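Local coordinates for envelope polyprotein (Puumala orthohantavirus, PDB 5FXU), which forms the Gn glycoprotein ectodomain of the hantaviral surface, which with its partner glycoprotein Gc probably serves in host-cell attachment and entry, at residues A[33-38]-A[321-326]; A[97-102]-A[126-131]; A[241-246]-A[253-258]. All coordinates share one frame; numbering follows the deposited sequence.

Interaction 1 (A[33-38]-A[321-326]); sequences QVESLK and YIWAPG
Trp323 on strand 321-323 reaches across to Val34 and Glu35 in the loop between strands 19-30 and 39-41, and this one indole carries the whole contact. Along 321-326 the chain runs first as a strand, with Tyr321 and Trp323 making backbone hydrogen bonds to strand 54-64 and Ile322 bonding to Gly311. Trp323 then directs its side chain at the loop. With CG anti to the backbone N (chi1 177°), the indole stretches away from the strand and spans most of the gap between the backbones, whose closest CA atoms, those of Val34 and Pro325, remain 11.1 Å apart. The outer side of its six-membered ring, CZ2, CH2 and CZ3, does the touching. Trp323 CZ2 lies 3.9 Å from Val34 CG1, and the same methyl is 4.0 Å from Trp323 CH2, an oblique approach by two side chains that come from opposite directions. At the ring edge, Glu35 OE2 sits 4.1 Å from Trp323 CZ3, close to the ring plane, while the carboxylate is turned nearly perpendicular to the indole, 89° between planes. The bend of the Glu35 chain at chi2 (100°) brings the acid to this edge. Pro325, two residues on, folds back over the indole: its CD stands 3.8 Å above one face of the Trp323 ring, offset toward the rim. Leu114, Cys116 and Cys121 also touch the indole, which places it beside the hairpin of strands 107-116 and 120-130 and its Cys116-Cys121 disulfide. The chemistry is therefore mainly dispersive, a buried aromatic filling the space between strand and loop, with a carboxylate oxygen at the electropositive C-H edge of the ring; that polar component is probably modest at such a separation, and Glu35 also has a long, weak ion pair with Lys59.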
loop_
_atom_site.group_PDB
_atom_site.type_symbol
_atom_site.label_atom_id
_atom_site.label_comp_id
_atom_site.label_asym_id
_atom_site.label_seq_id
_atom_site.Cartn_x
_atom_site.Cartn_y
_atom_site.Cartn_z
ATOM N N GLN A 33 -10.674 14.449 -12.706
ATOM C CA GLN A 33 -9.245 14.594 -12.962
ATOM C C GLN A 33 -8.374 13.390 -12.646
ATOM O O GLN A 33 -7.227 13.350 -13.088
ATOM C CB GLN A 33 -8.714 15.832 -12.249
ATOM C CG GLN A 33 -9.252 17.121 -12.847
ATOM C CD GLN A 33 -8.765 18.356 -12.118
ATOM O OE1 GLN A 33 -7.699 18.358 -11.481
ATOM N NE2 GLN A 33 -9.549 19.438 -12.222
ATOM N N VAL A 34 -8.899 12.415 -11.912
ATOM C CA VAL A 34 -8.113 11.272 -11.433
ATOM C C VAL A 34 -7.679 10.378 -12.573
ATOM O O VAL A 34 -6.541 9.898 -12.597
ATOM C CB VAL A 34 -8.904 10.449 -10.390
ATOM C CG1 VAL A 34 -8.184 9.180 -9.995
ATOM C CG2 VAL A 34 -9.167 11.283 -9.145
ATOM N N GLU A 35 -8.579 10.164 -13.529
ATOM C CA GLU A 35 -8.281 9.337 -14.707
ATOM C C GLU A 35 -7.165 9.927 -15.613
ATOM O O GLU A 35 -6.497 9.187 -16.337
ATOM C CB GLU A 35 -9.583 9.025 -15.490
ATOM C CG GLU A 35 -10.626 8.174 -14.729
ATOM C CD GLU A 35 -11.784 8.961 -14.091
ATOM O OE1 GLU A 35 -11.566 10.125 -13.655
ATOM O OE2 GLU A 35 -12.894 8.384 -13.962
ATOM N N SER A 36 -6.944 11.242 -15.537
ATOM C CA SER A 36 -5.864 11.924 -16.271
ATOM C C SER A 36 -4.508 11.995 -15.568
ATOM O O SER A 36 -3.538 12.424 -16.182
ATOM C CB SER A 36 -6.291 13.356 -16.592
ATOM O OG SER A 36 -7.441 13.337 -17.406
ATOM N N LEU A 37 -4.430 11.616 -14.296
ATOM C CA LEU A 37 -3.213 11.843 -13.507
ATOM C C LEU A 37 -2.015 11.032 -14.008
ATOM O O LEU A 37 -2.095 9.819 -14.139
ATOM C CB LEU A 37 -3.462 11.556 -12.019
ATOM C CG LEU A 37 -4.362 12.533 -11.261
ATOM C CD1 LEU A 37 -4.462 12.110 -9.805
ATOM C CD2 LEU A 37 -3.881 13.980 -11.363
ATOM N N LYS A 38 -0.911 11.729 -14.280
ATOM C CA LYS A 38 0.348 11.127 -14.732
ATOM C C LYS A 38 1.467 11.625 -13.812
ATOM O O LYS A 38 1.545 12.823 -13.532
ATOM C CB LYS A 38 0.638 11.549 -16.185
ATOM C CG LYS A 38 1.039 10.401 -17.141
ATOM C CD LYS A 38 2.512 10.068 -16.964
ATOM C CE LYS A 38 3.403 10.944 -17.835
ATOM N NZ LYS A 38 3.499 10.529 -19.265
ATOM N N TYR A 321 -9.512 -5.770 -9.471
ATOM C CA TYR A 321 -9.114 -4.544 -8.798
ATOM C C TYR A 321 -10.296 -3.597 -8.689
ATOM O O TYR A 321 -11.063 -3.445 -9.628
ATOM C CB TYR A 321 -7.952 -3.860 -9.536
ATOM C CG TYR A 321 -6.651 -4.599 -9.478
ATOM C CD1 TYR A 321 -5.817 -4.453 -8.396
ATOM C CD2 TYR A 321 -6.240 -5.443 -10.522
ATOM C CE1 TYR A 321 -4.605 -5.124 -8.328
ATOM C CE2 TYR A 321 -5.026 -6.129 -10.471
ATOM C CZ TYR A 321 -4.210 -5.965 -9.358
ATOM O OH TYR A 321 -3.016 -6.641 -9.241
ATOM N N ILE A 322 -10.423 -2.962 -7.542
ATOM C CA ILE A 322 -11.548 -2.097 -7.233
ATOM C C ILE A 322 -11.085 -0.728 -6.808
ATOM O O ILE A 322 -10.150 -0.596 -6.068
ATOM C CB ILE A 322 -12.424 -2.706 -6.119
ATOM C CG1 ILE A 322 -13.113 -3.947 -6.668
ATOM C CG2 ILE A 322 -13.535 -1.757 -5.680
ATOM C CD1 ILE A 322 -12.883 -5.118 -5.782
ATOM N N TRP A 323 -11.752 0.279 -7.339
ATOM C CA TRP A 323 -11.633 1.637 -6.909
ATOM C C TRP A 323 -13.025 2.080 -6.436
ATOM O O TRP A 323 -13.955 2.131 -7.232
ATOM C CB TRP A 323 -11.166 2.496 -8.087
ATOM C CG TRP A 323 -11.086 3.945 -7.771
ATOM C CD1 TRP A 323 -10.694 4.504 -6.618
ATOM C CD2 TRP A 323 -11.394 5.015 -8.658
ATOM N NE1 TRP A 323 -10.751 5.850 -6.716
ATOM C CE2 TRP A 323 -11.180 6.192 -7.966
ATOM C CE3 TRP A 323 -11.814 5.077 -9.988
ATOM C CZ2 TRP A 323 -11.372 7.443 -8.541
ATOM C CZ3 TRP A 323 -12.008 6.303 -10.568
ATOM C CH2 TRP A 323 -11.789 7.481 -9.842
ATOM N N ALA A 324 -13.156 2.402 -5.149
ATOM C CA ALA A 324 -14.451 2.646 -4.548
ATOM C C ALA A 324 -14.525 3.978 -3.826
ATOM O O ALA A 324 -14.455 4.039 -2.607
ATOM C CB ALA A 324 -14.813 1.495 -3.622
ATOM N N PRO A 325 -14.657 5.058 -4.584
ATOM C CA PRO A 325 -14.664 6.365 -3.944
ATOM C C PRO A 325 -15.925 6.566 -3.145
ATOM O O PRO A 325 -17.014 6.235 -3.618
ATOM C CB PRO A 325 -14.593 7.343 -5.103
ATOM C CG PRO A 325 -14.836 6.574 -6.345
ATOM C CD PRO A 325 -14.530 5.143 -6.054
ATOM N N GLY A 326 -15.760 7.061 -1.926
ATOM C CA GLY A 326 -16.867 7.265 -1.003
ATOM C C GLY A 326 -17.334 6.000 -0.301
ATOM O O GLY A 326 -18.346 6.018 0.365
#

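Interaction 2 (A[97-102]-A[126-131]); sequences LVIETA and FLIGPI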
loop_
_atom_site.group_PDB
_atom_site.type_symbol
_atom_site.label_atom_id
_atom_site.label_comp_id
_atom_site.label_asym_id
_atom_site.label_seq_id
_atom_site.Cartn_x
_atom_site.Cartn_y
_atom_site.Cartn_z
ATOM N N LEU A 97 8.753 -9.245 -8.122
ATOM C CA LEU A 97 10.212 -9.076 -8.218
ATOM C C LEU A 97 10.738 -7.648 -8.389
ATOM O O LEU A 97 11.927 -7.413 -8.205
ATOM C CB LEU A 97 10.819 -9.994 -9.299
ATOM C CG LEU A 97 10.409 -11.478 -9.226
ATOM C CD1 LEU A 97 11.137 -12.264 -10.304
ATOM C CD2 LEU A 97 10.664 -12.102 -7.846
ATOM N N VAL A 98 9.888 -6.690 -8.741
ATOM C CA VAL A 98 10.367 -5.343 -9.081
ATOM C C VAL A 98 10.982 -4.659 -7.855
ATOM O O VAL A 98 12.126 -4.199 -7.920
ATOM C CB VAL A 98 9.255 -4.505 -9.730
ATOM C CG1 VAL A 98 9.631 -3.046 -9.820
ATOM C CG2 VAL A 98 8.939 -5.064 -11.104
ATOM N N ILE A 99 10.235 -4.621 -6.749
ATOM C CA ILE A 99 10.759 -4.054 -5.519
ATOM C C ILE A 99 11.889 -4.945 -4.965
ATOM O O ILE A 99 12.925 -4.438 -4.531
ATOM C CB ILE A 99 9.657 -3.814 -4.466
ATOM C CG1 ILE A 99 8.760 -2.668 -4.923
ATOM C CG2 ILE A 99 10.263 -3.470 -3.109
ATOM C CD1 ILE A 99 7.450 -2.562 -4.185
ATOM N N GLU A 100 11.677 -6.257 -4.976
ATOM C CA GLU A 100 12.640 -7.198 -4.379
ATOM C C GLU A 100 14.023 -7.097 -4.983
ATOM O O GLU A 100 15.004 -7.277 -4.284
ATOM C CB GLU A 100 12.144 -8.645 -4.480
ATOM C CG GLU A 100 10.845 -8.919 -3.718
ATOM C CD GLU A 100 9.605 -8.870 -4.605
ATOM O OE1 GLU A 100 9.320 -7.792 -5.210
ATOM O OE2 GLU A 100 8.909 -9.906 -4.694
ATOM N N THR A 101 14.100 -6.770 -6.270
ATOM C CA THR A 101 15.391 -6.681 -6.973
ATOM C C THR A 101 15.793 -5.264 -7.362
ATOM O O THR A 101 16.769 -5.084 -8.104
ATOM C CB THR A 101 15.407 -7.566 -8.240
ATOM O OG1 THR A 101 14.447 -7.081 -9.188
ATOM C CG2 THR A 101 15.071 -8.988 -7.874
ATOM N N ALA A 102 15.105 -4.261 -6.828
ATOM C CA ALA A 102 15.388 -2.866 -7.179
ATOM C C ALA A 102 16.797 -2.401 -6.775
ATOM O O ALA A 102 17.378 -1.541 -7.440
ATOM C CB ALA A 102 14.332 -1.937 -6.599
ATOM N N PHE A 126 4.139 7.451 -3.463
ATOM C CA PHE A 126 5.181 6.624 -2.863
ATOM C C PHE A 126 6.396 6.637 -3.775
ATOM O O PHE A 126 6.262 6.445 -4.988
ATOM C CB PHE A 126 4.700 5.184 -2.724
ATOM C CG PHE A 126 3.613 5.014 -1.702
ATOM C CD1 PHE A 126 2.256 5.144 -2.063
ATOM C CD2 PHE A 126 3.917 4.735 -0.376
ATOM C CE1 PHE A 126 1.237 5.003 -1.115
ATOM C CE2 PHE A 126 2.899 4.611 0.576
ATOM C CZ PHE A 126 1.555 4.748 0.201
ATOM N N LEU A 127 7.581 6.828 -3.191
ATOM C CA LEU A 127 8.847 6.760 -3.933
ATOM C C LEU A 127 9.752 5.790 -3.246
ATOM O O LEU A 127 10.031 5.931 -2.058
ATOM C CB LEU A 127 9.472 8.130 -3.948
ATOM C CG LEU A 127 10.804 8.277 -4.657
ATOM C CD1 LEU A 127 10.636 8.062 -6.144
ATOM C CD2 LEU A 127 11.358 9.667 -4.397
ATOM N N ILE A 128 10.185 4.780 -3.991
ATOM C CA ILE A 128 11.065 3.718 -3.485
ATOM C C ILE A 128 12.234 3.596 -4.430
ATOM O O ILE A 128 12.058 3.581 -5.638
ATOM C CB ILE A 128 10.352 2.373 -3.502
ATOM C CG1 ILE A 128 9.094 2.440 -2.632
ATOM C CG2 ILE A 128 11.250 1.256 -2.981
ATOM C CD1 ILE A 128 8.141 1.286 -2.867
ATOM N N GLY A 129 13.436 3.476 -3.895
ATOM C CA GLY A 129 14.579 3.323 -4.758
ATOM C C GLY A 129 15.889 2.995 -4.093
ATOM O O GLY A 129 15.972 2.850 -2.885
ATOM N N PRO A 130 16.939 2.866 -4.895
ATOM C CA PRO A 130 18.221 2.422 -4.308
ATOM C C PRO A 130 18.839 3.477 -3.410
ATOM O O PRO A 130 18.672 4.693 -3.626
ATOM C CB PRO A 130 19.099 2.119 -5.519
ATOM C CG PRO A 130 18.254 2.362 -6.720
ATOM C CD PRO A 130 17.049 3.155 -6.333
ATOM N N ILE A 131 19.554 3.006 -2.402
ATOM C CA ILE A 131 20.200 3.901 -1.451
ATOM C C ILE A 131 21.258 4.799 -2.134
ATOM O O ILE A 131 21.509 5.883 -1.642
ATOM C CB ILE A 131 20.738 3.114 -0.235
ATOM C CG1 ILE A 131 19.545 2.505 0.524
ATOM C CG2 ILE A 131 21.501 4.019 0.728
ATOM C CD1 ILE A 131 19.872 1.460 1.575
#
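A small, buried, largely apolar contact joins the 97-102 turn, which leads into the short helix 102-105, to the later part of strand 120-130. Ile99 and Ile128 meet through their terminal methyls, Ile99 CD1 to Ile128 CD1 at 4.1 Å, the two side chains crossing at about a right angle. Each puts CG1 anti to its carbonyl carbon (chi1 -70° for Ile99 and -59° for Ile128), and each chain is extended at chi2, which carries CD1 far enough to touch although the CA atoms are 8.0 Å apart. Leu19 of strand 19-30 packs against both isoleucines, while Val94 and Ile231 add to the surroundings of Ile99. The second touch involves the backbone: the ring of Pro130 brings CG to 4.1 Å from Ala102 O, where the CA atoms come nearer.

The turn is held from within. Leu97 O receives two bonds from one residue, Thr101 N at 3.0 Å and Thr101 OG1 at 2.7 Å, which arrive from opposite faces of the carbonyl plane; the hydroxyl lies 30° out of that plane. Ala102 N bonds to Ile99 O at 3.2 Å, closing a type I turn from Ile99 to Ala102. Glu100 OE2, which has a weak bond from Leu97 N, is also hydrogen-bonded to the hydroxyl of Tyr229. Strand 120-130 is meanwhile fixed by backbone bonds to strands 19-30 and 107-116. This is the packing of a connecting turn over a face of a beta-sheet, here in the beta-rich Gn head, with Thr101 at the N-cap position of the helix that follows, although its side chain bonds back to Leu97 O and makes no capping bond.

Interaction 3 (A[241-246]-A[253-258]); sequences LYIPTL and EVLSRM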
loop_
_atom_site.group_PDB
_atom_site.type_symbol
_atom_site.label_atom_id
_atom_site.label_comp_id
_atom_site.label_asym_id
_atom_site.label_seq_id
_atom_site.Cartn_x
_atom_site.Cartn_y
_atom_site.Cartn_z
ATOM N N LEU A 241 10.711 -6.808 2.843
ATOM C CA LEU A 241 10.170 -7.841 3.718
ATOM C C LEU A 241 8.941 -8.444 3.018
ATOM O O LEU A 241 8.021 -7.724 2.652
ATOM C CB LEU A 241 9.780 -7.188 5.024
ATOM C CG LEU A 241 8.911 -7.977 5.987
ATOM C CD1 LEU A 241 9.629 -9.233 6.471
ATOM C CD2 LEU A 241 8.536 -7.071 7.149
ATOM N N TYR A 242 8.989 -9.748 2.776
ATOM C CA TYR A 242 7.945 -10.499 2.124
ATOM C C TYR A 242 6.910 -10.938 3.173
ATOM O O TYR A 242 7.264 -11.497 4.207
ATOM C CB TYR A 242 8.577 -11.708 1.441
ATOM C CG TYR A 242 7.638 -12.578 0.616
ATOM C CD1 TYR A 242 6.783 -13.521 1.224
ATOM C CD2 TYR A 242 7.627 -12.499 -0.794
ATOM C CE1 TYR A 242 5.934 -14.322 0.458
ATOM C CE2 TYR A 242 6.801 -13.316 -1.558
ATOM C CZ TYR A 242 5.968 -14.223 -0.929
ATOM O OH TYR A 242 5.155 -15.015 -1.686
ATOM N N ILE A 243 5.632 -10.685 2.905
ATOM C CA ILE A 243 4.532 -11.096 3.804
ATOM C C ILE A 243 3.639 -12.059 3.029
ATOM O O ILE A 243 3.106 -11.667 2.005
ATOM C CB ILE A 243 3.663 -9.895 4.255
ATOM C CG1 ILE A 243 4.507 -8.753 4.838
ATOM C CG2 ILE A 243 2.559 -10.344 5.205
ATOM C CD1 ILE A 243 5.178 -9.061 6.146
ATOM N N PRO A 244 3.454 -13.303 3.488
ATOM C CA PRO A 244 4.040 -13.825 4.751
ATOM C C PRO A 244 5.332 -14.593 4.611
ATOM O O PRO A 244 5.493 -15.340 3.677
ATOM C CB PRO A 244 2.947 -14.745 5.285
ATOM C CG PRO A 244 2.202 -15.178 4.088
ATOM C CD PRO A 244 2.459 -14.239 2.937
ATOM N N THR A 245 6.269 -14.325 5.504
ATOM C CA THR A 245 7.429 -15.167 5.711
ATOM C C THR A 245 7.159 -15.851 7.068
ATOM O O THR A 245 7.180 -15.212 8.116
ATOM C CB THR A 245 8.707 -14.327 5.697
ATOM O OG1 THR A 245 8.787 -13.582 4.478
ATOM C CG2 THR A 245 9.960 -15.244 5.810
ATOM N N LEU A 246 6.876 -17.146 7.042
ATOM C CA LEU A 246 6.203 -17.806 8.190
ATOM C C LEU A 246 6.946 -17.792 9.522
ATOM O O LEU A 246 6.310 -17.630 10.576
ATOM C CB LEU A 246 5.885 -19.258 7.863
ATOM C CG LEU A 246 4.829 -19.613 6.858
ATOM C CD1 LEU A 246 3.667 -18.654 6.956
ATOM C CD2 LEU A 246 5.350 -19.718 5.431
ATOM N N GLU A 253 4.232 -9.890 12.957
ATOM C CA GLU A 253 3.776 -8.630 13.482
ATOM C C GLU A 253 2.988 -7.796 12.501
ATOM O O GLU A 253 1.983 -7.176 12.888
ATOM C CB GLU A 253 4.952 -7.838 14.038
ATOM C CG GLU A 253 5.346 -8.354 15.397
ATOM C CD GLU A 253 6.421 -7.532 16.042
ATOM O OE1 GLU A 253 7.088 -6.697 15.361
ATOM O OE2 GLU A 253 6.586 -7.758 17.258
ATOM N N VAL A 254 3.422 -7.780 11.242
ATOM C CA VAL A 254 2.742 -7.000 10.233
ATOM C C VAL A 254 1.375 -7.614 9.956
ATOM O O VAL A 254 0.381 -6.901 9.839
ATOM C CB VAL A 254 3.550 -6.895 8.940
ATOM C CG1 VAL A 254 2.714 -6.277 7.827
ATOM C CG2 VAL A 254 4.810 -6.054 9.154
ATOM N N LEU A 255 1.332 -8.940 9.844
ATOM C CA LEU A 255 0.080 -9.607 9.586
ATOM C C LEU A 255 -0.923 -9.383 10.693
ATOM O O LEU A 255 -2.094 -9.198 10.389
ATOM C CB LEU A 255 0.249 -11.106 9.380
ATOM C CG LEU A 255 0.673 -11.493 7.979
ATOM C CD1 LEU A 255 1.276 -12.884 8.041
ATOM C CD2 LEU A 255 -0.488 -11.465 6.998
ATOM N N SER A 256 -0.482 -9.457 11.954
ATOM C CA SER A 256 -1.397 -9.228 13.067
ATOM C C SER A 256 -1.941 -7.781 13.064
ATOM O O SER A 256 -3.154 -7.598 13.149
ATOM C CB SER A 256 -0.813 -9.687 14.402
ATOM O OG SER A 256 0.393 -9.057 14.619
ATOM N N ARG A 257 -1.073 -6.788 12.858
ATOM C CA ARG A 257 -1.534 -5.401 12.760
ATOM C C ARG A 257 -2.466 -5.209 11.547
ATOM O O ARG A 257 -3.438 -4.477 11.646
ATOM C CB ARG A 257 -0.386 -4.412 12.743
ATOM C CG ARG A 257 0.541 -4.487 13.941
ATOM C CD ARG A 257 0.348 -3.419 15.009
ATOM N NE ARG A 257 1.033 -3.565 16.328
ATOM C CZ ARG A 257 1.717 -4.619 16.841
ATOM N NH1 ARG A 257 1.994 -5.769 16.180
ATOM N NH2 ARG A 257 2.178 -4.506 18.098
ATOM N N MET A 258 -2.197 -5.886 10.428
ATOM C CA MET A 258 -3.124 -5.870 9.295
ATOM C C MET A 258 -4.475 -6.451 9.671
ATOM O O MET A 258 -5.498 -5.909 9.294
ATOM C CB MET A 258 -2.576 -6.627 8.077
ATOM C CG MET A 258 -1.536 -5.855 7.277
ATOM S SD MET A 258 -0.802 -6.847 5.957
ATOM C CE MET A 258 0.250 -5.639 5.169
#
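Strand 241-243 and helix 253-258 lie with their axes 10.0 Å apart at closest approach and inclined by 51°, the crossing carrying a negative sign. The nearest CA atoms belong to Ile243 and Leu255, 7.4 Å from each other, and the space between the backbones is filled by aliphatic side chains.

Ile243 is the main link and uses two branches on two successive helix residues. Its CG2, anti to the backbone N, lies 3.5 Å from Leu255 CG and 3.7 Å from Leu255 CD2, so one methyl rests against the fork of the leucine as the two side chains slide past each other in opposite directions. The other branch, bent at chi2 (-68°), brings CD1 to 3.9 Å from Val254 CB, with Val254 CG1 slightly farther. On the strand side the contact is widened by Leu241, whose CD2 is 4.4 Å from Val254 CG2, and beyond the strand by Pro244, whose CB comes within 3.7 Å of Leu255 CD1. Pro244 follows a cis peptide bond, where the chain leaves the strand. Just after it, Thr245 OG1 bonds back to Tyr242 O at 2.6 Å, the donor standing above the carbonyl plane, while Thr245 N bonds to Ser251 OG near the start of the helix.

Around these side chains, Phe212 of helix 208-216 packs on Leu255 and Met258, and Val254 also meets Val191 and Cys193 of strand 185-197, the latter half of the Cys193-Cys232 disulfide. A short connection thus leads the chain into a helix that lies obliquely across the strands it has just left, the packing of a helix on a beta-sheet face through aliphatic side chains, in the beta-rich Gn head.

In the fold
All three contacts are mainly apolar and buried, yet they differ in composition. Interaction 3 is the most extensive, an aliphatic helix-on-strand layer; interaction 2 rests on a methyl-methyl touch and a proline; interaction 1 depends on one indole with a carboxylate at its edge; Glu35 there, like Pro244 and Leu255 of interaction 3, is partly exposed. Interactions 1 and 3 lie on opposite sides of the chain's centre, their own centres 28 Å apart. Interactions 2 and 3 approach to about 5 Å between nearest atoms without touching, and both adjoin strand 228-234, through Ile231 and Tyr230 respectively. Strand 120-130 is a partner in interaction 2 and also borders interaction 1, whose segments are the most distant in sequence.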